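Uncharacterized protein (Bifidobacterium adolescentis ATCC 15703, PDB 3CPG) probably binds pyridoxal 5'-phosphate and takes part in keeping the cell's supply of this cofactor in balance, as a TIM-barrel member of the YggS/PROSC family. Local coordinates at residues Phe117-Leu123 and Val134-Ser140; Leu123-Ile128 and Leu146-Ile150; Glu197-Thr203 and Arg238-Met244. One frame throughout, in Å; residues are numbered along the deposited sequence.

Contact 1 (Phe117-Leu123 and Val134-Ser140); sequences FHLIGQL and VVDTIES
The imidazole of His118 lies on Thr137 and is gripped from the edge by Glu139. Thr137 CB sits 3.4 Å from the centroid of the His118 ring, over its centre, a CH-pi contact. At the rim, His118 ND1 gives its N-H to Glu139 OE2 at 2.7 Å, and Glu139 OE2 receives it on its anti lone pair; the carboxylate stands steeply to the ring, their planes 76° apart. On the other ring nitrogen, NE2 of His118 meets water 1 at 2.8 Å. With CG beside the backbone N (chi1 -63°), the ring is brought down over the neighbouring strand. With His118 replaced by an alanine, Glu139 OE2 would probably lose its N-H partner, and a gap is likely to open over Thr137 CB.

The backbones frame this group. Leu119 N reaches Thr137 O at 3.1 Å, and Glu139 N answers to Leu119 O. Upstream, Asp136 OD1 accepts from Phe117 N at 2.9 Å on its syn side. Downstream, Ser140 OG donates to Gly121 O at 2.7 Å from well above the carbonyl plane. Further out, Leu123 CD2 packs crosswise on Ile138 CD1 at 3.7 Å. Glu139 is set in turn by Ser243, and Thr137 by Gln199.

The side chain of Ile120 lies on Leu53 and Ala55 of strand 51-55, about 7 Å from that of Lys57, the lysine predicted to carry the cofactor, bare in this model. The two strands are parallel neighbours in a beta-alpha-beta unit of the TIM barrel; Leu119 and Val134 meet Val83 of helix 80-96, and strands 75-77 and 161-166 flank the pair.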
loop_
_atom_site.group_PDB
_atom_site.type_symbol
_atom_site.label_atom_id
_atom_site.label_comp_id
_atom_site.label_asym_id
_atom_site.label_seq_id
_atom_site.Cartn_x
_atom_site.Cartn_y
_atom_site.Cartn_z
ATOM N N PHE A 117 -2.880 -0.002 -7.907
ATOM C CA PHE A 117 -3.792 0.960 -7.293
ATOM C C PHE A 117 -4.280 0.239 -6.037
ATOM O O PHE A 117 -5.100 -0.669 -6.121
ATOM C CB PHE A 117 -4.959 1.256 -8.251
ATOM C CG PHE A 117 -5.824 2.433 -7.849
ATOM C CD1 PHE A 117 -6.652 3.041 -8.790
ATOM C CD2 PHE A 117 -5.841 2.911 -6.541
ATOM C CE1 PHE A 117 -7.487 4.108 -8.437
ATOM C CE2 PHE A 117 -6.669 3.974 -6.178
ATOM C CZ PHE A 117 -7.494 4.573 -7.128
ATOM N N HIS A 118 -3.736 0.621 -4.886
ATOM C CA HIS A 118 -4.103 -0.007 -3.622
ATOM C C HIS A 118 -5.042 0.812 -2.761
ATOM O O HIS A 118 -5.169 2.022 -2.928
ATOM C CB HIS A 118 -2.856 -0.276 -2.768
ATOM C CG HIS A 118 -1.890 -1.244 -3.372
ATOM N ND1 HIS A 118 -0.887 -1.840 -2.639
ATOM C CD2 HIS A 118 -1.751 -1.696 -4.642
ATOM C CE1 HIS A 118 -0.170 -2.620 -3.431
ATOM N NE2 HIS A 118 -0.673 -2.550 -4.650
ATOM N N LEU A 119 -5.711 0.123 -1.842
ATOM C CA LEU A 119 -6.564 0.780 -0.866
ATOM C C LEU A 119 -5.703 0.586 0.372
ATOM O O LEU A 119 -5.347 -0.546 0.706
ATOM C CB LEU A 119 -7.901 0.063 -0.666
ATOM C CG LEU A 119 -8.733 0.780 0.410
ATOM C CD1 LEU A 119 -9.216 2.118 -0.139
ATOM C CD2 LEU A 119 -9.916 -0.064 0.835
ATOM N N ILE A 120 -5.338 1.678 1.033
ATOM C CA ILE A 120 -4.495 1.575 2.213
ATOM C C ILE A 120 -5.198 2.042 3.481
ATOM O O ILE A 120 -4.627 1.983 4.569
ATOM C CB ILE A 120 -3.181 2.362 2.013
ATOM C CG1 ILE A 120 -3.481 3.848 1.829
ATOM C CG2 ILE A 120 -2.450 1.837 0.783
ATOM C CD1 ILE A 120 -2.237 4.713 1.665
ATOM N N GLY A 121 -6.437 2.504 3.335
ATOM C CA GLY A 121 -7.212 2.942 4.486
ATOM C C GLY A 121 -8.145 1.817 4.904
ATOM O O GLY A 121 -8.315 0.850 4.160
ATOM N N GLN A 122 -8.752 1.926 6.083
ATOM C CA GLN A 122 -9.648 0.878 6.560
ATOM C C GLN A 122 -10.836 0.709 5.617
ATOM O O GLN A 122 -11.405 1.685 5.130
ATOM C CB GLN A 122 -10.133 1.188 7.979
ATOM C CG GLN A 122 -9.017 1.276 9.030
ATOM C CD GLN A 122 -8.064 0.087 9.008
ATOM O OE1 GLN A 122 -7.022 0.123 8.355
ATOM N NE2 GLN A 122 -8.424 -0.972 9.721
ATOM N N LEU A 123 -11.204 -0.543 5.370
ATOM C CA LEU A 123 -12.295 -0.863 4.455
ATOM C C LEU A 123 -13.569 -1.333 5.146
ATOM O O LEU A 123 -13.619 -2.436 5.696
ATOM C CB LEU A 123 -11.826 -1.938 3.470
ATOM C CG LEU A 123 -12.839 -2.481 2.460
ATOM C CD1 LEU A 123 -13.419 -1.341 1.632
ATOM C CD2 LEU A 123 -12.143 -3.500 1.564
ATOM N N VAL A 134 -11.774 -1.646 -9.039
ATOM C CA VAL A 134 -10.648 -0.746 -9.259
ATOM C C VAL A 134 -9.292 -1.139 -8.669
ATOM O O VAL A 134 -8.302 -1.244 -9.393
ATOM C CB VAL A 134 -10.997 0.669 -8.735
ATOM C CG1 VAL A 134 -9.813 1.606 -8.908
ATOM C CG2 VAL A 134 -12.215 1.203 -9.471
ATOM N N VAL A 135 -9.247 -1.347 -7.359
ATOM C CA VAL A 135 -7.989 -1.678 -6.693
ATOM C C VAL A 135 -7.535 -3.124 -6.880
ATOM O O VAL A 135 -8.345 -4.052 -6.822
ATOM C CB VAL A 135 -8.074 -1.378 -5.176
ATOM C CG1 VAL A 135 -8.579 0.041 -4.954
ATOM C CG2 VAL A 135 -8.982 -2.380 -4.490
ATOM N N ASP A 136 -6.239 -3.313 -7.114
ATOM C CA ASP A 136 -5.712 -4.661 -7.283
ATOM C C ASP A 136 -5.223 -5.241 -5.967
ATOM O O ASP A 136 -5.015 -6.446 -5.858
ATOM C CB ASP A 136 -4.582 -4.710 -8.316
ATOM C CG ASP A 136 -3.791 -3.423 -8.394
ATOM O OD1 ASP A 136 -3.520 -2.801 -7.348
ATOM O OD2 ASP A 136 -3.428 -3.046 -9.525
ATOM N N THR A 137 -5.025 -4.383 -4.973
ATOM C CA THR A 137 -4.580 -4.843 -3.665
ATOM C C THR A 137 -5.210 -4.041 -2.531
ATOM O O THR A 137 -5.235 -2.812 -2.566
ATOM C CB THR A 137 -3.046 -4.749 -3.506
ATOM O OG1 THR A 137 -2.401 -5.538 -4.512
ATOM C CG2 THR A 137 -2.626 -5.265 -2.133
ATOM N N ILE A 138 -5.727 -4.749 -1.533
ATOM C CA ILE A 138 -6.314 -4.119 -0.351
ATOM C C ILE A 138 -5.311 -4.344 0.785
ATOM O O ILE A 138 -5.193 -5.451 1.316
ATOM C CB ILE A 138 -7.669 -4.764 0.020
ATOM C CG1 ILE A 138 -8.680 -4.537 -1.108
ATOM C CG2 ILE A 138 -8.184 -4.170 1.329
ATOM C CD1 ILE A 138 -9.996 -5.294 -0.929
ATOM N N GLU A 139 -4.587 -3.288 1.152
ATOM C CA GLU A 139 -3.558 -3.379 2.184
ATOM C C GLU A 139 -4.038 -3.370 3.627
ATOM O O GLU A 139 -3.256 -3.636 4.540
ATOM C CB GLU A 139 -2.559 -2.229 2.024
ATOM C CG GLU A 139 -1.747 -2.260 0.746
ATOM C CD GLU A 139 -0.543 -1.339 0.818
ATOM O OE1 GLU A 139 -0.118 -1.011 1.947
ATOM O OE2 GLU A 139 -0.009 -0.959 -0.245
ATOM N N SER A 140 -5.317 -3.083 3.832
ATOM C CA SER A 140 -5.863 -2.964 5.181
ATOM C C SER A 140 -6.661 -4.140 5.738
ATOM O O SER A 140 -7.543 -3.939 6.569
ATOM C CB SER A 140 -6.734 -1.713 5.241
ATOM O OG SER A 140 -7.748 -1.799 4.252
HETATM O O HOH W 1 0.556 -4.639 -6.065
HETATM O O HOH W 2 -9.779 -2.439 6.988
#

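Contact 2 (Leu123-Ile128 and Leu146-Ile150); sequences LQSNKI and LAEKI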
loop_
_atom_site.group_PDB
_atom_site.type_symbol
_atom_site.label_atom_id
_atom_site.label_comp_id
_atom_site.label_asym_id
_atom_site.label_seq_id
_atom_site.Cartn_x
_atom_site.Cartn_y
_atom_site.Cartn_z
ATOM N N LEU A 123 -11.204 -0.543 5.370
ATOM C CA LEU A 123 -12.295 -0.863 4.455
ATOM C C LEU A 123 -13.569 -1.333 5.146
ATOM O O LEU A 123 -13.619 -2.436 5.696
ATOM C CB LEU A 123 -11.826 -1.938 3.470
ATOM C CG LEU A 123 -12.839 -2.481 2.460
ATOM C CD1 LEU A 123 -13.419 -1.341 1.632
ATOM C CD2 LEU A 123 -12.143 -3.500 1.564
ATOM N N GLN A 124 -14.592 -0.487 5.123
ATOM C CA GLN A 124 -15.874 -0.835 5.721
ATOM C C GLN A 124 -16.443 -1.937 4.833
ATOM O O GLN A 124 -16.354 -1.862 3.610
ATOM C CB GLN A 124 -16.800 0.383 5.745
ATOM C CG GLN A 124 -18.109 0.153 6.473
ATOM C CD GLN A 124 -18.838 1.451 6.761
ATOM O OE1 GLN A 124 -18.348 2.292 7.514
ATOM N NE2 GLN A 124 -20.008 1.622 6.158
ATOM N N SER A 125 -17.019 -2.963 5.452
ATOM C CA SER A 125 -17.549 -4.107 4.717
ATOM C C SER A 125 -18.500 -3.817 3.556
ATOM O O SER A 125 -18.392 -4.433 2.495
ATOM C CB SER A 125 -18.219 -5.078 5.692
ATOM O OG SER A 125 -17.288 -5.542 6.656
ATOM N N ASN A 126 -19.429 -2.887 3.742
ATOM C CA ASN A 126 -20.369 -2.593 2.672
ATOM C C ASN A 126 -19.772 -1.737 1.559
ATOM O O ASN A 126 -20.478 -1.328 0.645
ATOM C CB ASN A 126 -21.649 -1.952 3.240
ATOM C CG ASN A 126 -21.425 -0.559 3.804
ATOM O OD1 ASN A 126 -20.320 -0.197 4.199
ATOM N ND2 ASN A 126 -22.498 0.226 3.863
ATOM N N LYS A 127 -18.464 -1.493 1.634
ATOM C CA LYS A 127 -17.760 -0.705 0.620
ATOM C C LYS A 127 -16.814 -1.580 -0.208
ATOM O O LYS A 127 -16.168 -1.098 -1.137
ATOM C CB LYS A 127 -16.953 0.420 1.282
ATOM C CG LYS A 127 -17.789 1.431 2.054
ATOM C CD LYS A 127 -18.579 2.343 1.132
ATOM C CE LYS A 127 -17.668 3.362 0.454
ATOM N NZ LYS A 127 -18.421 4.304 -0.424
ATOM N N ILE A 128 -16.717 -2.859 0.134
ATOM C CA ILE A 128 -15.838 -3.763 -0.605
ATOM C C ILE A 128 -16.196 -3.772 -2.090
ATOM O O ILE A 128 -15.325 -3.657 -2.954
ATOM C CB ILE A 128 -15.935 -5.203 -0.062
ATOM C CG1 ILE A 128 -15.484 -5.228 1.399
ATOM C CG2 ILE A 128 -15.073 -6.140 -0.913
ATOM C CD1 ILE A 128 -15.662 -6.572 2.071
ATOM N N LEU A 146 -12.795 -9.970 7.958
ATOM C CA LEU A 146 -12.797 -9.078 6.800
ATOM C C LEU A 146 -12.338 -9.828 5.553
ATOM O O LEU A 146 -12.926 -9.687 4.487
ATOM C CB LEU A 146 -11.887 -7.863 7.043
ATOM C CG LEU A 146 -11.802 -6.819 5.918
ATOM C CD1 LEU A 146 -13.202 -6.367 5.529
ATOM C CD2 LEU A 146 -10.965 -5.620 6.375
ATOM N N ALA A 147 -11.295 -10.639 5.699
ATOM C CA ALA A 147 -10.767 -11.409 4.579
ATOM C C ALA A 147 -11.848 -12.302 3.975
ATOM O O ALA A 147 -11.923 -12.459 2.757
ATOM C CB ALA A 147 -9.583 -12.252 5.041
ATOM N N GLU A 148 -12.676 -12.894 4.831
ATOM C CA GLU A 148 -13.755 -13.763 4.363
ATOM C C GLU A 148 -14.789 -12.952 3.587
ATOM O O GLU A 148 -15.289 -13.391 2.551
ATOM C CB GLU A 148 -14.449 -14.454 5.540
ATOM C CG GLU A 148 -13.588 -15.428 6.326
ATOM C CD GLU A 148 -14.335 -16.046 7.500
ATOM O OE1 GLU A 148 -14.915 -15.287 8.307
ATOM O OE2 GLU A 148 -14.336 -17.290 7.623
ATOM N N LYS A 149 -15.112 -11.765 4.091
ATOM C CA LYS A 149 -16.090 -10.914 3.424
ATOM C C LYS A 149 -15.586 -10.502 2.046
ATOM O O LYS A 149 -16.350 -10.444 1.089
ATOM C CB LYS A 149 -16.380 -9.675 4.271
ATOM C CG LYS A 149 -17.051 -9.994 5.589
ATOM C CD LYS A 149 -17.203 -8.751 6.446
ATOM C CE LYS A 149 -17.792 -9.101 7.802
ATOM N NZ LYS A 149 -17.949 -7.886 8.650
ATOM N N ILE A 150 -14.292 -10.217 1.945
ATOM C CA ILE A 150 -13.720 -9.828 0.661
ATOM C C ILE A 150 -13.713 -11.046 -0.256
ATOM O O ILE A 150 -14.026 -10.947 -1.443
ATOM C CB ILE A 150 -12.285 -9.278 0.847
ATOM C CG1 ILE A 150 -12.348 -7.984 1.667
ATOM C CG2 ILE A 150 -11.622 -9.046 -0.511
ATOM C CD1 ILE A 150 -10.994 -7.407 2.043
#
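Flat groups are scarce where Ser125 and Ile128 meet Lys149 and Ile150. The one carbonyl touched across the contact is that of Leu123, whose O has the methyl CD1 of Leu146 at 4.0 Å. The amide pair within the loop, Gln124 NE2 donating to Asn126 OD1 at 2.7 Å, takes no part in meeting the helix.

The work is done by aliphatic branches. Ile128 CD1 pushes in between two helix residues, 3.6 Å from Ile150 CG1 and 3.9 Å from Lys149 CB, meeting both side chains at about a right angle. Ile128 CD1 is also 4.2 Å from Leu146 CD1. Leu123 comes in at a slant, its CD2 4.1 Å from Ile150 CD1.

In the barrel, 123-128 is the turn that leaves strand 113-119 and leads into the short helix 128-131, and the residues facing it belong to helix 144-157, which follows the next strand. Ile150 rests in turn on Ile138 and Val141 of that strand, 137-141.

Toward the outside, polarity takes over. The Lys149 chain is extended all the way beyond CG (chi2 175°), which carries its ammonium past the apolar patch to Ser125. There Lys149 NZ donates to Ser125 OG at 3.1 Å, with CD of the lysine packed against the same oxygen. Asp145 offers NZ a second, long and weak ionic partner.

Contact 3 (Glu197-Thr203 and Arg238-Met244); sequences ELQGLMT and RCRELSM
Cys239 is the bump that fills the hollow between Leu198, Gly200 and Leu201. Its SG, anti to the backbone N (chi1 -175°), sits 3.7 Å from Gly200 CA and 3.8 Å from Leu198 CD2, with Leu201 CD2 a little farther off. An inverse gamma turn centred on Cys239 brings the chain in this close. Separately, a CB on Gly200 would point to the face of Glu241 and Met202, lie 2.3 Å from Glu241 O and jam against the preceding carbonyl O. Gly200 CA rests 3.2 Å from Glu241 O, which also accepts the N-H of Leu201.

Farther along the parallel strands the fit is shallower. The CG of selenomethionine Met202 lies on Ser243 CB at 3.7 Å, and Thr203 CG2 abuts CB of selenomethionine Met244. On the face that carries Leu201 and Leu242, helix 211-231 covers the pair, as the crossover helix of this beta-alpha-beta barrel unit. At the other end, Arg238 CD nestles 3.2 Å from Glu197 OE2, the carboxylate and guanidinium planes nearly parallel.

Backbone bonds do most of the holding, Ser243 N to Leu201 O at 2.9 Å being almost straight (176°). The salt bridge from Glu197 OE2 to Arg238 NE is long, 3.6 Å, and no N-H points at the oxygen, which suggests diffuse electrostatics at the edge; the buried Ser243 hydroxyl, by contrast, is hydrogen-bonded to Arg262 and, probably, to Glu139.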
loop_
_atom_site.group_PDB
_atom_site.type_symbol
_atom_site.label_atom_id
_atom_site.label_comp_id
_atom_site.label_asym_id
_atom_site.label_seq_id
_atom_site.Cartn_x
_atom_site.Cartn_y
_atom_site.Cartn_z
ATOM N N GLU A 197 -5.371 -13.158 -2.854
ATOM C CA GLU A 197 -3.970 -13.536 -2.908
ATOM C C GLU A 197 -3.209 -12.754 -1.840
ATOM O O GLU A 197 -3.080 -11.534 -1.927
ATOM C CB GLU A 197 -3.377 -13.230 -4.286
ATOM C CG GLU A 197 -1.932 -13.681 -4.438
ATOM C CD GLU A 197 -1.358 -13.386 -5.811
ATOM O OE1 GLU A 197 -1.028 -12.213 -6.089
ATOM O OE2 GLU A 197 -1.240 -14.332 -6.617
ATOM N N LEU A 198 -2.715 -13.458 -0.830
ATOM C CA LEU A 198 -1.955 -12.813 0.238
ATOM C C LEU A 198 -0.598 -12.411 -0.335
ATOM O O LEU A 198 0.223 -13.271 -0.660
ATOM C CB LEU A 198 -1.766 -13.786 1.399
ATOM C CG LEU A 198 -0.915 -13.302 2.569
ATOM C CD1 LEU A 198 -1.541 -12.064 3.198
ATOM C CD2 LEU A 198 -0.789 -14.426 3.584
ATOM N N GLN A 199 -0.357 -11.110 -0.447
ATOM C CA GLN A 199 0.892 -10.630 -1.039
ATOM C C GLN A 199 1.909 -10.050 -0.064
ATOM O O GLN A 199 2.969 -9.569 -0.482
ATOM C CB GLN A 199 0.562 -9.598 -2.120
ATOM C CG GLN A 199 -0.471 -10.112 -3.111
ATOM C CD GLN A 199 -0.951 -9.049 -4.078
ATOM O OE1 GLN A 199 -1.146 -7.894 -3.701
ATOM N NE2 GLN A 199 -1.170 -9.443 -5.328
ATOM N N GLY A 200 1.592 -10.102 1.226
ATOM C CA GLY A 200 2.496 -9.566 2.226
ATOM C C GLY A 200 1.782 -8.994 3.438
ATOM O O GLY A 200 0.599 -9.265 3.663
ATOM N N LEU A 201 2.513 -8.211 4.226
ATOM C CA LEU A 201 1.979 -7.587 5.434
ATOM C C LEU A 201 2.089 -6.063 5.348
ATOM O O LEU A 201 2.857 -5.530 4.551
ATOM C CB LEU A 201 2.753 -8.081 6.661
ATOM C CG LEU A 201 2.892 -9.600 6.835
ATOM C CD1 LEU A 201 3.746 -9.895 8.058
ATOM C CD2 LEU A 201 1.522 -10.238 6.962
HETATM N N MSE A 202 1.321 -5.373 6.185
HETATM C CA MSE A 202 1.324 -3.914 6.213
HETATM C C MSE A 202 1.152 -3.436 7.645
HETATM O O MSE A 202 0.541 -4.118 8.461
HETATM C CB MSE A 202 0.158 -3.371 5.364
HETATM C CG MSE A 202 0.058 -1.825 5.262
HETATM SE SE MSE A 202 -0.765 -0.854 6.737
HETATM C CE MSE A 202 -2.478 -0.539 5.954
ATOM N N THR A 203 1.714 -2.278 7.961
ATOM C CA THR A 203 1.515 -1.712 9.286
ATOM C C THR A 203 1.616 -0.199 9.233
ATOM O O THR A 203 2.345 0.369 8.414
ATOM C CB THR A 203 2.526 -2.229 10.334
ATOM O OG1 THR A 203 2.106 -1.808 11.640
ATOM C CG2 THR A 203 3.909 -1.659 10.077
ATOM N N ARG A 238 3.305 -16.256 -1.657
ATOM C CA ARG A 238 3.447 -14.928 -2.240
ATOM C C ARG A 238 3.367 -13.814 -1.202
ATOM O O ARG A 238 3.266 -12.640 -1.546
ATOM C CB ARG A 238 2.394 -14.709 -3.330
ATOM C CG ARG A 238 2.681 -15.488 -4.608
ATOM C CD ARG A 238 1.737 -15.083 -5.729
ATOM N NE ARG A 238 2.116 -15.659 -7.018
ATOM C CZ ARG A 238 2.113 -16.959 -7.293
ATOM N NH1 ARG A 238 1.750 -17.837 -6.365
ATOM N NH2 ARG A 238 2.468 -17.384 -8.499
ATOM N N CYS A 239 3.415 -14.191 0.071
ATOM C CA CYS A 239 3.364 -13.223 1.164
ATOM C C CYS A 239 4.772 -12.649 1.292
ATOM O O CYS A 239 5.509 -12.982 2.217
ATOM C CB CYS A 239 2.953 -13.934 2.459
ATOM S SG CYS A 239 2.698 -12.846 3.879
ATOM N N ARG A 240 5.138 -11.774 0.359
ATOM C CA ARG A 240 6.484 -11.211 0.344
ATOM C C ARG A 240 6.644 -9.728 0.648
ATOM O O ARG A 240 7.718 -9.298 1.063
ATOM C CB ARG A 240 7.126 -11.496 -1.014
ATOM C CG ARG A 240 7.358 -12.967 -1.290
ATOM C CD ARG A 240 7.778 -13.191 -2.734
ATOM N NE ARG A 240 8.143 -14.582 -2.984
ATOM C CZ ARG A 240 9.211 -15.178 -2.463
ATOM N NH1 ARG A 240 10.025 -14.505 -1.660
ATOM N NH2 ARG A 240 9.469 -16.448 -2.747
ATOM N N GLU A 241 5.598 -8.939 0.443
ATOM C CA GLU A 241 5.719 -7.508 0.680
ATOM C C GLU A 241 5.648 -7.086 2.140
ATOM O O GLU A 241 5.025 -7.744 2.976
ATOM C CB GLU A 241 4.633 -6.745 -0.086
ATOM C CG GLU A 241 4.529 -7.086 -1.561
ATOM C CD GLU A 241 5.531 -6.345 -2.433
ATOM O OE1 GLU A 241 6.431 -5.666 -1.895
ATOM O OE2 GLU A 241 5.407 -6.451 -3.673
ATOM N N LEU A 242 6.313 -5.973 2.424
ATOM C CA LEU A 242 6.291 -5.361 3.742
ATOM C C LEU A 242 5.989 -3.900 3.457
ATOM O O LEU A 242 6.869 -3.137 3.062
ATOM C CB LEU A 242 7.640 -5.495 4.450
ATOM C CG LEU A 242 7.954 -6.893 4.993
ATOM C CD1 LEU A 242 9.365 -6.912 5.570
ATOM C CD2 LEU A 242 6.932 -7.268 6.053
ATOM N N SER A 243 4.725 -3.529 3.618
ATOM C CA SER A 243 4.299 -2.156 3.376
ATOM C C SER A 243 4.408 -1.437 4.706
ATOM O O SER A 243 3.546 -1.579 5.571
ATOM C CB SER A 243 2.854 -2.130 2.877
ATOM O OG SER A 243 2.421 -0.806 2.614
HETATM N N MSE A 244 5.488 -0.684 4.872
HETATM C CA MSE A 244 5.723 0.042 6.112
HETATM C C MSE A 244 6.679 1.201 5.892
HETATM O O MSE A 244 7.595 1.118 5.071
HETATM C CB MSE A 244 6.281 -0.913 7.176
HETATM C CG MSE A 244 7.557 -1.661 6.766
HETATM SE SE MSE A 244 7.981 -3.090 8.001
HETATM C CE MSE A 244 9.837 -3.261 7.665
HETATM O O HOH W 3 0.500 -15.943 -0.925
#

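In the fold
Contacts 1 and 3 are the barrel proper: each pairs neighbouring parallel strands of the one sheet, and their centres lie about 12 Å apart. Strand 161-166 runs between them, yet side chains reach past it, Glu139 OE1 meeting Ser243 OG at 2.6 Å and Thr137 OG1 meeting Gln199 OE1 at 2.8 Å, probable hydrogen bonds on the face of the sheet that carries Thr137, Glu139, Gln199 and Ser243. Contact 2 sits farther out, about 17 Å from the chain centre to its own, in the loop-and-helix layer. It shares Leu123 with contact 1 and packs Ile150 on Ile138, but does not touch contact 3. Its chemistry is aliphatic inside, with a lysine-serine bond toward the surface.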